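Local coordinates for protein probable zinc protease PqqL (Escherichia coli, PDB 6OFS) that probably acts as a periplasmic zinc metallopeptidase of the M16 family, hydrolysing peptide bonds in its substrates, at residues W409-V414 / N607-A612; A617-L622 / L650-I655; L541-V546 / M570-S575; T579-S584 / Q595-R600; D667-S672 / D705-A710. All blocks are in the same frame, centred on the assembly; numbering follows the deposited sequence.

Contact 1. Residues W409-V414 / N607-A612; sequences WQQITV and NDNIWA
The amide of Gln410 lies over that of Asn607, the two planes 17° apart and the side chains running antiparallel alongside one another. Gln410 belongs to the type I beta turn from Trp409 to Ile412 that links helices 398-409 and 414-426, while Asn607 is the N-cap of helix 608-623. Gln410 CD lies 4.1 Å from Asn607 CG. Weak capping bonds help to orient the Asn607 amide in this stack: with CG anti to the backbone N (chi1 -178°), Asn607 turns OD1 back to accept from Asn609 N and Ile610 N, the task for which asparagine is well suited. Gln410 meets Asp608 at about a right angle, its CD 4.0 Å from Asp608 OD2. A long, flexible amide suits this partly exposed seam, reaching the helix start without bringing a charge next to the aspartate. Cut back to an alanine, Gln410 would probably leave the Asn607 amide without its stacking partner and open a gap before the helix start. The contact joins the N-terminal half of the chain to the C-terminal half. At its outer margin Gln411 runs across Asn609, with Gln411 CG 3.6 Å from Asn609 ND2.

Contact 2. Residues A617-L622 / L650-I655; sequences AQIQAL and LQENQI
Two flat groups each offer a face to a methyl: the carboxylate of Glu652 to Ile619 CG2, and the side-chain amide of Gln651 to Leu622 CD2. Ile619 CG2 stands 3.9 Å from Glu652 CD, so the acid lays its stem and one carboxylate face on the isoleucine, and Glu652 OE1 makes a long, weak ion pair with Lys623. Leu622 CD2 is equally far, 4.1 Å, from OE1 and NE2 of Gln651, whose chain folds back at chi2 (-50°) to bring the amide over. Gln651 is the N-cap of helix 652-657; its backbone N donates to Gln654 OE1 at 2.9 Å, almost straight at 170° and on a lone pair in the carbonyl plane, which is one half of a capping box. Deeper in, Ile619 and Ile655 lie alongside, oppositely directed, with Ile619 CG1 3.8 Å from Ile655 CD1. Ile655 CD1 also reaches Gln618 CG, where the aliphatic part of a glutamine can pack while its amide turns toward Leu541. Branched apolar residues suit this inner side, polar ones the rim. The contact lays the C-terminal part of helix 608-623 against the start of helix 652-657, with Leu650 running on to Ser537 and Leu538 just before helix 539-547.

Contact 3. Residues L541-V546 / M570-S575; sequences LANKAV and MSSKVS
Ser572 OG donates to Asn543 OD1 at 2.7 Å, the firm polar link between this helix and strand. The hydroxyl approaches the carbonyl at 119° but tilted 35° from its plane. Asn543 is buried and uses both ends of its amide: OD1 takes the serine, while ND2 donates to Asp667, which holds the group's rotation. Ser572 OG also bonds with Ser547, one turn further along the helix, so the small hydroxyl is held by two partners. Next comes Lys544, exposed, whose chain bends at chi2 and chi3 until NZ makes a weak bond with the backbone Ser572 O at 3.1 Å; a long flexible side chain is what can curl across to reach a backbone carbonyl of the strand. Packing closes the other flank, where Val574 CG2 lies 3.5 Å from Asn543 CB and its methyl shields the base of the amide. A leucine in place of Asn543 would probably leave Ser572 OG without its acceptor and deprive the Asp667 carboxylate of an N-H donor. The helix and strand run nearly antiparallel, 170° between their directions and 8.1 Å between the axes of these short segments. Helix 539-547 thus lies along strand 569-574, an outermost strand of the seven-stranded mixed sheet, in the helix-on-sheet, alpha+beta arrangement of M16 peptidase domains.

Contact 4. Residues T579-S584 / Q595-R600; sequences TLLSVS and QLINQR
Leu581 enters the contact with Ile597 and Arg600 from the strand, and can be followed outward. Its CB, at the base, meets the ring of Phe671 rather than the helix. CG swings anti to the backbone N (chi1 175°), which carries it toward the helix, and comes 3.7 Å from Ile597 CD1. At the tip both methyls rest against the arginine stem from one side: Leu581 CD1 and CD2 are each 3.7 Å from Arg600 CG, and CD2 touches Ile597 CD1 as well. Two residues on, Val583 points the same way, its CB 3.7 Å from Ile597 CG1, so that the isoleucine lies alongside both strand residues. A looser touch joins Val583 CG2 to Leu596 CG at 4.4 Å. Branched aliphatic residues fit this buried layer. Arg600 belongs here by its methylene stem alone; the chain bends at chi2 (69°), and its guanidinium group is paired beyond the contact, NE with Ser547 and NH2 in a salt bridge with Asp667. Strand 579-584 and helix 595-600 run roughly antiparallel, with 151° between their directions. Helix 591-602 thereby packs on strand 579-586, which has strands 517-524 and 569-574 as its neighbours in the sheet, while Leu596 continues to Leu559 and Trp562 of helix 556-565.

Contact 5. Residues D667-S672 / D705-A710; sequences DRQLFS and DSPLAA
Ser672 OG is gripped from two directions, accepting from Ser706 OG at 3.0 Å and donating to Gln669 O at 2.8 Å. The second bond leaves the carbonyl from above, 53° out of its plane, and turns the hydroxyl back on the backbone three residues earlier. Both serines turn OG into the position flanked by both backbone neighbours (chi1 61° for Ser672), which lets the two short side chains meet. Beside them Gln669 stretches out beyond CG across the loop. Its CG passes Ser706 CB, its CB rests 3.8 Å from Leu708 CD1, and its OE1 ends among carbons, 3.3 Å from Pro707 CD and 3.4 Å from Leu708 CD2. Gln669 stands roughly perpendicular to both the proline and the leucine. The glutamine suits a half-covered position because its methylenes pack on the leucine and its carbonyl oxygen comes up against the proline. Leu708 in turn reaches Lys526 and Phe531. In this way the loop between helix 687-697 and strand 721-728 is laid against the residues that follow Asp667 and Arg668 of helix 660-668; of these, Leu670 and Phe671 pack on strand 579-586, with Leu670 also touching helix 539-547.

In the fold
From the N terminus, contact 1 opens first, at 409-414, and closes a long loop at 607-612 that joins the two halves of the chain. Contacts 3 and 4 nest inside it, one after the other, putting helices 539-547 and 591-602 on neighbouring strands of one mixed sheet. After contact 1 has closed, contact 2 forms a short loop from the same helix 608-623, and contact 5 follows in series; none of the five cross. Contact 3 touches all the others: Trp611 and Gln618 pack on Leu541, the strands pair, and Asp667, of contact 5, is the common polar partner joining contacts 3, 4 and 5.

Contact 1. Residues W409-V414 / N607-A612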
# COMPACT_ATOMS: atom_id res chain seq x y z
N TRP A 409 -0.37 2.36 -4.91
CA TRP A 409 -1.56 1.95 -5.69
C TRP A 409 -2.89 2.11 -4.92
O TRP A 409 -3.94 2.26 -5.56
CB TRP A 409 -1.43 0.54 -6.25
CG TRP A 409 -0.45 0.38 -7.37
CD1 TRP A 409 0.31 1.36 -7.96
CD2 TRP A 409 -0.07 -0.85 -8.00
NE1 TRP A 409 1.10 0.81 -8.94
CE2 TRP A 409 0.91 -0.54 -8.97
CE3 TRP A 409 -0.47 -2.19 -7.83
CZ2 TRP A 409 1.47 -1.52 -9.80
CZ3 TRP A 409 0.10 -3.16 -8.65
CH2 TRP A 409 1.05 -2.83 -9.62
N GLN A 410 -2.84 2.11 -3.56
CA GLN A 410 -3.99 2.32 -2.66
C GLN A 410 -4.65 3.67 -2.98
O GLN A 410 -5.85 3.85 -2.74
CB GLN A 410 -3.56 2.31 -1.18
CG GLN A 410 -3.12 0.93 -0.64
CD GLN A 410 -2.24 1.00 0.60
OE1 GLN A 410 -1.88 2.08 1.11
NE2 GLN A 410 -1.85 -0.16 1.10
N GLN A 411 -3.85 4.61 -3.53
CA GLN A 411 -4.29 5.94 -3.94
C GLN A 411 -5.04 5.91 -5.28
O GLN A 411 -5.61 6.92 -5.70
CB GLN A 411 -3.09 6.91 -4.00
CG GLN A 411 -2.63 7.39 -2.63
CD GLN A 411 -1.90 8.72 -2.70
OE1 GLN A 411 -2.24 9.61 -3.50
NE2 GLN A 411 -0.89 8.88 -1.86
N ILE A 412 -5.04 4.75 -5.95
CA ILE A 412 -5.75 4.59 -7.22
C ILE A 412 -7.11 3.94 -6.95
O ILE A 412 -7.19 2.83 -6.43
CB ILE A 412 -4.91 3.87 -8.34
CG1 ILE A 412 -3.45 4.39 -8.42
CG2 ILE A 412 -5.60 4.01 -9.68
CD1 ILE A 412 -2.47 3.45 -9.10
N THR A 413 -8.17 4.67 -7.29
CA THR A 413 -9.57 4.25 -7.12
C THR A 413 -10.34 4.21 -8.46
O THR A 413 -9.87 4.72 -9.49
CB THR A 413 -10.27 5.18 -6.10
OG1 THR A 413 -10.19 6.54 -6.54
CG2 THR A 413 -9.72 5.04 -4.68
N VAL A 414 -11.54 3.61 -8.42
CA VAL A 414 -12.48 3.55 -9.54
C VAL A 414 -12.81 5.03 -9.96
O VAL A 414 -12.87 5.33 -11.16
CB VAL A 414 -13.72 2.71 -9.13
CG1 VAL A 414 -14.94 2.98 -10.01
CG2 VAL A 414 -13.40 1.21 -9.10
N ASN A 607 -2.97 0.03 5.72
CA ASN A 607 -3.27 0.96 4.65
C ASN A 607 -2.62 2.28 5.12
O ASN A 607 -2.82 2.72 6.26
CB ASN A 607 -4.78 1.10 4.44
CG ASN A 607 -5.18 2.02 3.30
OD1 ASN A 607 -4.83 3.21 3.26
ND2 ASN A 607 -5.94 1.50 2.36
N ASP A 608 -1.80 2.88 4.25
CA ASP A 608 -1.07 4.11 4.54
C ASP A 608 -1.96 5.34 4.62
O ASP A 608 -1.68 6.21 5.44
CB ASP A 608 0.07 4.29 3.54
CG ASP A 608 1.07 3.16 3.62
OD1 ASP A 608 2.14 3.36 4.25
OD2 ASP A 608 0.78 2.06 3.07
N ASN A 609 -3.03 5.39 3.81
CA ASN A 609 -3.99 6.51 3.80
C ASN A 609 -4.79 6.60 5.11
O ASN A 609 -4.99 7.71 5.62
CB ASN A 609 -4.93 6.43 2.59
CG ASN A 609 -4.21 6.49 1.27
OD1 ASN A 609 -3.62 5.51 0.79
ND2 ASN A 609 -4.24 7.66 0.63
N ILE A 610 -5.24 5.44 5.66
CA ILE A 610 -5.99 5.40 6.92
C ILE A 610 -5.07 5.86 8.10
O ILE A 610 -5.54 6.59 8.98
CB ILE A 610 -6.71 4.03 7.17
CG1 ILE A 610 -7.90 4.19 8.14
CG2 ILE A 610 -5.75 2.91 7.62
CD1 ILE A 610 -8.89 2.93 8.28
N TRP A 611 -3.76 5.50 8.06
CA TRP A 611 -2.82 5.91 9.09
C TRP A 611 -2.47 7.40 9.01
O TRP A 611 -2.29 8.04 10.05
CB TRP A 611 -1.56 5.03 9.08
CG TRP A 611 -0.50 5.47 10.05
CD1 TRP A 611 0.71 6.02 9.74
CD2 TRP A 611 -0.59 5.48 11.48
NE1 TRP A 611 1.39 6.33 10.90
CE2 TRP A 611 0.61 6.02 11.98
CE3 TRP A 611 -1.59 5.08 12.40
CZ2 TRP A 611 0.86 6.17 13.35
CZ3 TRP A 611 -1.33 5.22 13.76
CH2 TRP A 611 -0.12 5.75 14.22
N ALA A 612 -2.39 7.95 7.79
CA ALA A 612 -2.08 9.36 7.56
C ALA A 612 -3.22 10.23 8.11
O ALA A 612 -2.95 11.24 8.75
CB ALA A 612 -1.88 9.62 6.07

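Contact 2. Residues A617-L622 / L650-I655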
# COMPACT_ATOMS: atom_id res chain seq x y z
N ALA A 617 -5.43 13.84 11.99
CA ALA A 617 -6.53 14.11 12.91
C ALA A 617 -6.02 14.33 14.33
O ALA A 617 -6.51 15.22 15.03
CB ALA A 617 -7.55 12.98 12.89
N GLN A 618 -5.01 13.54 14.73
CA GLN A 618 -4.37 13.61 16.03
C GLN A 618 -3.59 14.92 16.20
O GLN A 618 -3.59 15.48 17.29
CB GLN A 618 -3.46 12.39 16.22
CG GLN A 618 -3.14 12.09 17.68
CD GLN A 618 -4.18 11.26 18.39
OE1 GLN A 618 -5.39 11.26 18.07
NE2 GLN A 618 -3.72 10.53 19.41
N ILE A 619 -2.93 15.40 15.12
CA ILE A 619 -2.15 16.64 15.08
C ILE A 619 -3.10 17.85 15.18
O ILE A 619 -2.88 18.74 16.02
CB ILE A 619 -1.22 16.65 13.84
CG1 ILE A 619 0.00 15.71 14.08
CG2 ILE A 619 -0.77 18.08 13.45
CD1 ILE A 619 0.65 15.14 12.82
N GLN A 620 -4.17 17.85 14.36
CA GLN A 620 -5.22 18.86 14.34
C GLN A 620 -5.81 18.98 15.75
O GLN A 620 -5.89 20.09 16.28
CB GLN A 620 -6.31 18.48 13.30
CG GLN A 620 -7.49 19.47 13.19
CD GLN A 620 -8.56 19.33 14.28
OE1 GLN A 620 -8.75 18.27 14.90
NE2 GLN A 620 -9.30 20.40 14.53
N ALA A 621 -6.21 17.84 16.36
CA ALA A 621 -6.79 17.80 17.70
C ALA A 621 -5.87 18.46 18.73
O ALA A 621 -6.34 19.23 19.57
CB ALA A 621 -7.11 16.37 18.11
N LEU A 622 -4.56 18.21 18.65
CA LEU A 622 -3.59 18.83 19.55
C LEU A 622 -3.53 20.33 19.29
O LEU A 622 -3.56 21.12 20.24
CB LEU A 622 -2.20 18.20 19.39
CG LEU A 622 -1.11 18.79 20.30
CD1 LEU A 622 -1.34 18.42 21.77
CD2 LEU A 622 0.26 18.42 19.82
N LEU A 650 1.20 13.68 23.14
CA LEU A 650 2.29 13.66 22.18
C LEU A 650 2.30 14.93 21.34
O LEU A 650 1.23 15.45 20.98
CB LEU A 650 2.21 12.42 21.28
CG LEU A 650 2.25 11.09 21.98
CD1 LEU A 650 1.86 9.99 21.05
CD2 LEU A 650 3.61 10.85 22.62
N GLN A 651 3.50 15.43 21.04
CA GLN A 651 3.68 16.62 20.22
C GLN A 651 3.63 16.20 18.75
O GLN A 651 3.74 15.01 18.46
CB GLN A 651 4.99 17.34 20.58
CG GLN A 651 4.97 18.05 21.94
CD GLN A 651 3.76 18.95 22.13
OE1 GLN A 651 2.89 18.69 22.98
NE2 GLN A 651 3.67 20.01 21.34
N GLU A 652 3.44 17.18 17.85
CA GLU A 652 3.35 16.97 16.40
C GLU A 652 4.48 16.06 15.85
O GLU A 652 4.18 15.11 15.11
CB GLU A 652 3.31 18.32 15.67
CG GLU A 652 3.01 18.24 14.18
CD GLU A 652 2.88 19.57 13.47
OE1 GLU A 652 2.92 20.63 14.14
OE2 GLU A 652 2.73 19.56 12.22
N ASN A 653 5.75 16.32 16.22
CA ASN A 653 6.91 15.53 15.76
C ASN A 653 6.77 14.03 16.09
O ASN A 653 7.06 13.17 15.24
CB ASN A 653 8.25 16.10 16.29
CG ASN A 653 8.35 16.29 17.79
OD1 ASN A 653 7.42 16.79 18.46
ND2 ASN A 653 9.49 15.94 18.35
N GLN A 654 6.30 13.73 17.32
CA GLN A 654 6.09 12.39 17.87
C GLN A 654 5.02 11.61 17.09
O GLN A 654 5.16 10.41 16.89
CB GLN A 654 5.76 12.45 19.36
CG GLN A 654 6.73 13.35 20.13
CD GLN A 654 6.55 13.23 21.61
OE1 GLN A 654 5.68 13.86 22.22
NE2 GLN A 654 7.39 12.40 22.22
N ILE A 655 4.00 12.32 16.60
CA ILE A 655 2.93 11.73 15.80
C ILE A 655 3.46 11.40 14.41
O ILE A 655 3.25 10.28 13.94
CB ILE A 655 1.63 12.61 15.81
CG1 ILE A 655 1.14 12.87 17.26
CG2 ILE A 655 0.53 11.95 14.96
CD1 ILE A 655 0.14 14.08 17.47

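Contact 3. Residues L541-V546 / M570-S575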
# COMPACT_ATOMS: atom_id res chain seq x y z
N LEU A 541 -4.79 3.65 17.92
CA LEU A 541 -4.82 4.19 16.57
C LEU A 541 -4.26 3.18 15.58
O LEU A 541 -4.91 2.89 14.58
CB LEU A 541 -4.02 5.50 16.50
CG LEU A 541 -4.62 6.70 17.23
CD1 LEU A 541 -3.71 7.91 17.08
CD2 LEU A 541 -6.05 7.03 16.71
N ALA A 542 -3.07 2.63 15.89
CA ALA A 542 -2.37 1.63 15.09
C ALA A 542 -3.28 0.43 14.83
O ALA A 542 -3.45 0.01 13.68
CB ALA A 542 -1.11 1.19 15.81
N ASN A 543 -3.93 -0.07 15.90
CA ASN A 543 -4.82 -1.21 15.81
C ASN A 543 -6.06 -0.94 14.94
O ASN A 543 -6.45 -1.82 14.18
CB ASN A 543 -5.18 -1.68 17.21
CG ASN A 543 -6.16 -2.82 17.25
OD1 ASN A 543 -7.36 -2.64 17.49
ND2 ASN A 543 -5.66 -4.03 17.03
N LYS A 544 -6.66 0.27 15.04
CA LYS A 544 -7.82 0.62 14.19
C LYS A 544 -7.38 0.68 12.74
O LYS A 544 -8.05 0.13 11.86
CB LYS A 544 -8.49 1.95 14.62
CG LYS A 544 -9.37 1.83 15.87
CD LYS A 544 -10.75 1.22 15.58
CE LYS A 544 -10.99 -0.07 16.32
NZ LYS A 544 -12.05 -0.90 15.68
N ALA A 545 -6.20 1.27 12.49
CA ALA A 545 -5.59 1.36 11.18
C ALA A 545 -5.33 -0.04 10.58
O ALA A 545 -5.76 -0.30 9.45
CB ALA A 545 -4.30 2.16 11.25
N VAL A 546 -4.70 -0.96 11.36
CA VAL A 546 -4.41 -2.31 10.89
C VAL A 546 -5.71 -3.09 10.64
O VAL A 546 -5.79 -3.81 9.63
CB VAL A 546 -3.41 -3.06 11.81
CG1 VAL A 546 -3.17 -4.48 11.32
CG2 VAL A 546 -2.09 -2.32 11.91
N MET A 570 -15.81 -8.29 11.65
CA MET A 570 -14.64 -8.17 12.49
C MET A 570 -14.54 -6.78 13.11
O MET A 570 -14.84 -5.79 12.46
CB MET A 570 -13.37 -8.51 11.68
CG MET A 570 -12.12 -7.74 12.09
SD MET A 570 -10.65 -8.17 11.15
CE MET A 570 -10.37 -9.76 11.80
N SER A 571 -14.07 -6.73 14.36
CA SER A 571 -13.82 -5.52 15.12
C SER A 571 -12.70 -5.82 16.11
O SER A 571 -12.47 -6.98 16.44
CB SER A 571 -15.08 -5.05 15.85
OG SER A 571 -15.48 -5.93 16.89
N SER A 572 -12.01 -4.77 16.58
CA SER A 572 -10.95 -4.91 17.57
C SER A 572 -10.94 -3.71 18.50
O SER A 572 -11.48 -2.67 18.16
CB SER A 572 -9.59 -5.12 16.90
OG SER A 572 -9.19 -4.04 16.08
N LYS A 573 -10.36 -3.86 19.69
CA LYS A 573 -10.30 -2.79 20.68
C LYS A 573 -9.04 -2.95 21.51
O LYS A 573 -8.72 -4.05 21.94
CB LYS A 573 -11.56 -2.82 21.57
CG LYS A 573 -11.76 -1.59 22.45
CD LYS A 573 -12.30 -1.97 23.84
CE LYS A 573 -13.80 -1.88 23.96
NZ LYS A 573 -14.26 -2.31 25.31
N VAL A 574 -8.33 -1.84 21.73
CA VAL A 574 -7.12 -1.78 22.54
C VAL A 574 -7.49 -1.14 23.86
O VAL A 574 -7.96 0.01 23.90
CB VAL A 574 -5.92 -1.06 21.84
CG1 VAL A 574 -4.78 -0.77 22.82
CG2 VAL A 574 -5.41 -1.86 20.66
N SER A 575 -7.29 -1.90 24.92
CA SER A 575 -7.52 -1.52 26.31
C SER A 575 -6.11 -1.28 26.91
O SER A 575 -5.12 -1.42 26.19
CB SER A 575 -8.28 -2.65 27.00
OG SER A 575 -8.24 -2.59 28.41

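Contact 4. Residues T579-S584 / Q595-R600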
# COMPACT_ATOMS: atom_id res chain seq x y z
N THR A 579 -6.11 -6.61 24.59
CA THR A 579 -6.52 -6.32 23.23
C THR A 579 -7.53 -7.39 22.88
O THR A 579 -7.30 -8.57 23.14
CB THR A 579 -5.33 -6.25 22.24
OG1 THR A 579 -4.30 -5.41 22.78
CG2 THR A 579 -5.75 -5.73 20.86
N LEU A 580 -8.66 -6.95 22.33
CA LEU A 580 -9.72 -7.86 21.94
C LEU A 580 -9.83 -7.87 20.44
O LEU A 580 -9.67 -6.83 19.81
CB LEU A 580 -11.08 -7.49 22.57
CG LEU A 580 -11.10 -7.20 24.08
CD1 LEU A 580 -12.47 -6.74 24.50
CD2 LEU A 580 -10.66 -8.40 24.91
N LEU A 581 -10.04 -9.04 19.87
CA LEU A 581 -10.22 -9.20 18.45
C LEU A 581 -11.47 -10.01 18.30
O LEU A 581 -11.48 -11.20 18.63
CB LEU A 581 -8.99 -9.84 17.78
CG LEU A 581 -9.09 -10.19 16.28
CD1 LEU A 581 -9.39 -8.96 15.42
CD2 LEU A 581 -7.82 -10.90 15.81
N SER A 582 -12.57 -9.34 17.89
CA SER A 582 -13.88 -9.95 17.74
C SER A 582 -14.22 -10.28 16.30
O SER A 582 -14.18 -9.40 15.44
CB SER A 582 -14.97 -9.08 18.36
OG SER A 582 -15.05 -9.27 19.76
N VAL A 583 -14.59 -11.54 16.06
CA VAL A 583 -14.99 -12.05 14.76
C VAL A 583 -16.31 -12.84 14.89
O VAL A 583 -16.40 -13.72 15.75
CB VAL A 583 -13.83 -12.84 14.09
CG1 VAL A 583 -14.34 -13.78 13.00
CG2 VAL A 583 -12.77 -11.89 13.54
N SER A 584 -17.32 -12.48 14.07
CA SER A 584 -18.64 -13.12 14.02
C SER A 584 -18.79 -13.92 12.73
O SER A 584 -18.20 -13.55 11.72
CB SER A 584 -19.76 -12.08 14.13
OG SER A 584 -20.19 -11.60 12.86
N GLN A 595 -10.59 -18.45 9.80
CA GLN A 595 -9.61 -17.99 8.80
C GLN A 595 -9.29 -16.52 9.01
O GLN A 595 -8.13 -16.14 8.88
CB GLN A 595 -10.14 -18.16 7.36
CG GLN A 595 -10.32 -19.60 6.91
CD GLN A 595 -10.96 -19.75 5.56
OE1 GLN A 595 -11.78 -18.93 5.13
NE2 GLN A 595 -10.61 -20.81 4.87
N LEU A 596 -10.30 -15.70 9.31
CA LEU A 596 -10.12 -14.27 9.49
C LEU A 596 -9.40 -13.95 10.78
O LEU A 596 -8.52 -13.10 10.74
CB LEU A 596 -11.45 -13.49 9.34
CG LEU A 596 -11.37 -11.95 9.33
CD1 LEU A 596 -10.36 -11.43 8.33
CD2 LEU A 596 -12.72 -11.34 9.12
N ILE A 597 -9.70 -14.65 11.88
CA ILE A 597 -8.99 -14.50 13.17
C ILE A 597 -7.49 -14.77 12.96
O ILE A 597 -6.65 -13.96 13.37
CB ILE A 597 -9.62 -15.43 14.26
CG1 ILE A 597 -10.77 -14.74 15.01
CG2 ILE A 597 -8.58 -16.00 15.23
CD1 ILE A 597 -10.39 -13.61 16.00
N ASN A 598 -7.18 -15.90 12.29
CA ASN A 598 -5.83 -16.36 11.99
C ASN A 598 -5.09 -15.36 11.13
O ASN A 598 -3.97 -15.00 11.45
CB ASN A 598 -5.88 -17.72 11.29
CG ASN A 598 -4.52 -18.27 10.91
OD1 ASN A 598 -3.86 -17.80 9.97
ND2 ASN A 598 -4.06 -19.28 11.62
N GLN A 599 -5.70 -14.95 10.02
CA GLN A 599 -5.07 -14.06 9.06
C GLN A 599 -4.89 -12.65 9.61
O GLN A 599 -3.93 -11.98 9.22
CB GLN A 599 -5.79 -14.07 7.70
CG GLN A 599 -5.66 -15.38 6.91
CD GLN A 599 -4.36 -15.57 6.14
OE1 GLN A 599 -3.56 -14.65 5.95
NE2 GLN A 599 -4.14 -16.77 5.65
N ARG A 600 -5.76 -12.22 10.55
CA ARG A 600 -5.61 -10.90 11.16
C ARG A 600 -4.41 -10.87 12.10
O ARG A 600 -3.79 -9.83 12.27
CB ARG A 600 -6.91 -10.45 11.84
CG ARG A 600 -6.85 -9.16 12.68
CD ARG A 600 -6.66 -7.88 11.87
NE ARG A 600 -6.47 -6.71 12.73
CZ ARG A 600 -5.35 -6.43 13.40
NH1 ARG A 600 -4.30 -7.25 13.32
NH2 ARG A 600 -5.27 -5.35 14.15

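Contact 5. Residues D667-S672 / D705-A710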
# COMPACT_ATOMS: atom_id res chain seq x y z
N ASP A 667 1.23 -3.11 16.47
CA ASP A 667 0.02 -3.92 16.47
C ASP A 667 0.34 -5.43 16.47
O ASP A 667 -0.34 -6.20 17.15
CB ASP A 667 -0.90 -3.54 15.30
CG ASP A 667 -2.14 -4.42 15.19
OD1 ASP A 667 -2.10 -5.42 14.43
OD2 ASP A 667 -3.12 -4.14 15.90
N ARG A 668 1.37 -5.84 15.71
CA ARG A 668 1.81 -7.23 15.60
C ARG A 668 2.29 -7.81 16.91
O ARG A 668 2.21 -9.01 17.11
CB ARG A 668 2.89 -7.38 14.53
CG ARG A 668 2.32 -7.56 13.14
CD ARG A 668 3.38 -7.54 12.06
NE ARG A 668 2.81 -7.93 10.77
CZ ARG A 668 3.38 -7.68 9.59
NH1 ARG A 668 4.52 -7.01 9.52
NH2 ARG A 668 2.79 -8.09 8.47
N GLN A 669 2.78 -6.95 17.80
CA GLN A 669 3.34 -7.32 19.10
C GLN A 669 2.30 -7.70 20.13
O GLN A 669 2.66 -8.26 21.17
CB GLN A 669 4.22 -6.18 19.64
CG GLN A 669 5.53 -5.98 18.89
CD GLN A 669 6.34 -4.91 19.56
OE1 GLN A 669 6.96 -5.12 20.62
NE2 GLN A 669 6.36 -3.72 18.97
N LEU A 670 1.03 -7.37 19.89
CA LEU A 670 -0.06 -7.64 20.83
C LEU A 670 -0.45 -9.11 20.83
O LEU A 670 -0.49 -9.73 21.90
CB LEU A 670 -1.25 -6.71 20.57
CG LEU A 670 -0.96 -5.19 20.65
CD1 LEU A 670 -2.05 -4.38 19.95
CD2 LEU A 670 -0.82 -4.72 22.10
N PHE A 671 -0.65 -9.69 19.64
CA PHE A 671 -0.96 -11.11 19.47
C PHE A 671 0.27 -11.91 19.01
O PHE A 671 0.13 -12.98 18.40
CB PHE A 671 -2.15 -11.27 18.50
CG PHE A 671 -3.46 -10.81 19.09
CD1 PHE A 671 -3.88 -9.49 18.97
CD2 PHE A 671 -4.25 -11.69 19.82
CE1 PHE A 671 -5.08 -9.07 19.54
CE2 PHE A 671 -5.45 -11.26 20.40
CZ PHE A 671 -5.86 -9.95 20.24
N SER A 672 1.49 -11.39 19.32
CA SER A 672 2.79 -11.98 18.95
C SER A 672 3.07 -13.31 19.64
O SER A 672 3.66 -14.20 19.03
CB SER A 672 3.92 -11.00 19.22
OG SER A 672 4.00 -10.67 20.60
N ASP A 705 8.87 -13.08 18.03
CA ASP A 705 9.74 -12.38 18.99
C ASP A 705 9.28 -10.95 19.21
O ASP A 705 9.11 -10.20 18.24
CB ASP A 705 11.23 -12.45 18.58
CG ASP A 705 12.10 -13.37 19.44
OD1 ASP A 705 11.58 -14.42 19.90
OD2 ASP A 705 13.30 -13.05 19.62
N SER A 706 9.01 -10.61 20.48
CA SER A 706 8.56 -9.28 20.90
C SER A 706 9.13 -8.95 22.28
O SER A 706 9.08 -9.80 23.17
CB SER A 706 7.03 -9.20 20.91
OG SER A 706 6.47 -9.86 22.04
N PRO A 707 9.64 -7.71 22.49
CA PRO A 707 10.20 -7.36 23.81
C PRO A 707 9.16 -7.01 24.88
O PRO A 707 9.55 -6.78 26.03
CB PRO A 707 11.10 -6.16 23.49
CG PRO A 707 10.42 -5.50 22.33
CD PRO A 707 9.76 -6.59 21.53
N LEU A 708 7.85 -6.97 24.50
CA LEU A 708 6.71 -6.62 25.36
C LEU A 708 6.63 -7.41 26.64
O LEU A 708 6.45 -8.63 26.60
CB LEU A 708 5.36 -6.76 24.62
CG LEU A 708 4.98 -5.79 23.48
CD1 LEU A 708 3.48 -5.69 23.35
CD2 LEU A 708 5.55 -4.38 23.67
N ALA A 709 6.77 -6.72 27.78
CA ALA A 709 6.62 -7.33 29.10
C ALA A 709 5.14 -7.11 29.51
O ALA A 709 4.43 -6.38 28.80
CB ALA A 709 7.55 -6.67 30.10
N ALA A 710 4.68 -7.72 30.62
CA ALA A 710 3.31 -7.50 31.07
C ALA A 710 3.13 -6.00 31.37
O ALA A 710 4.09 -5.35 31.82
CB ALA A 710 3.01 -8.32 32.31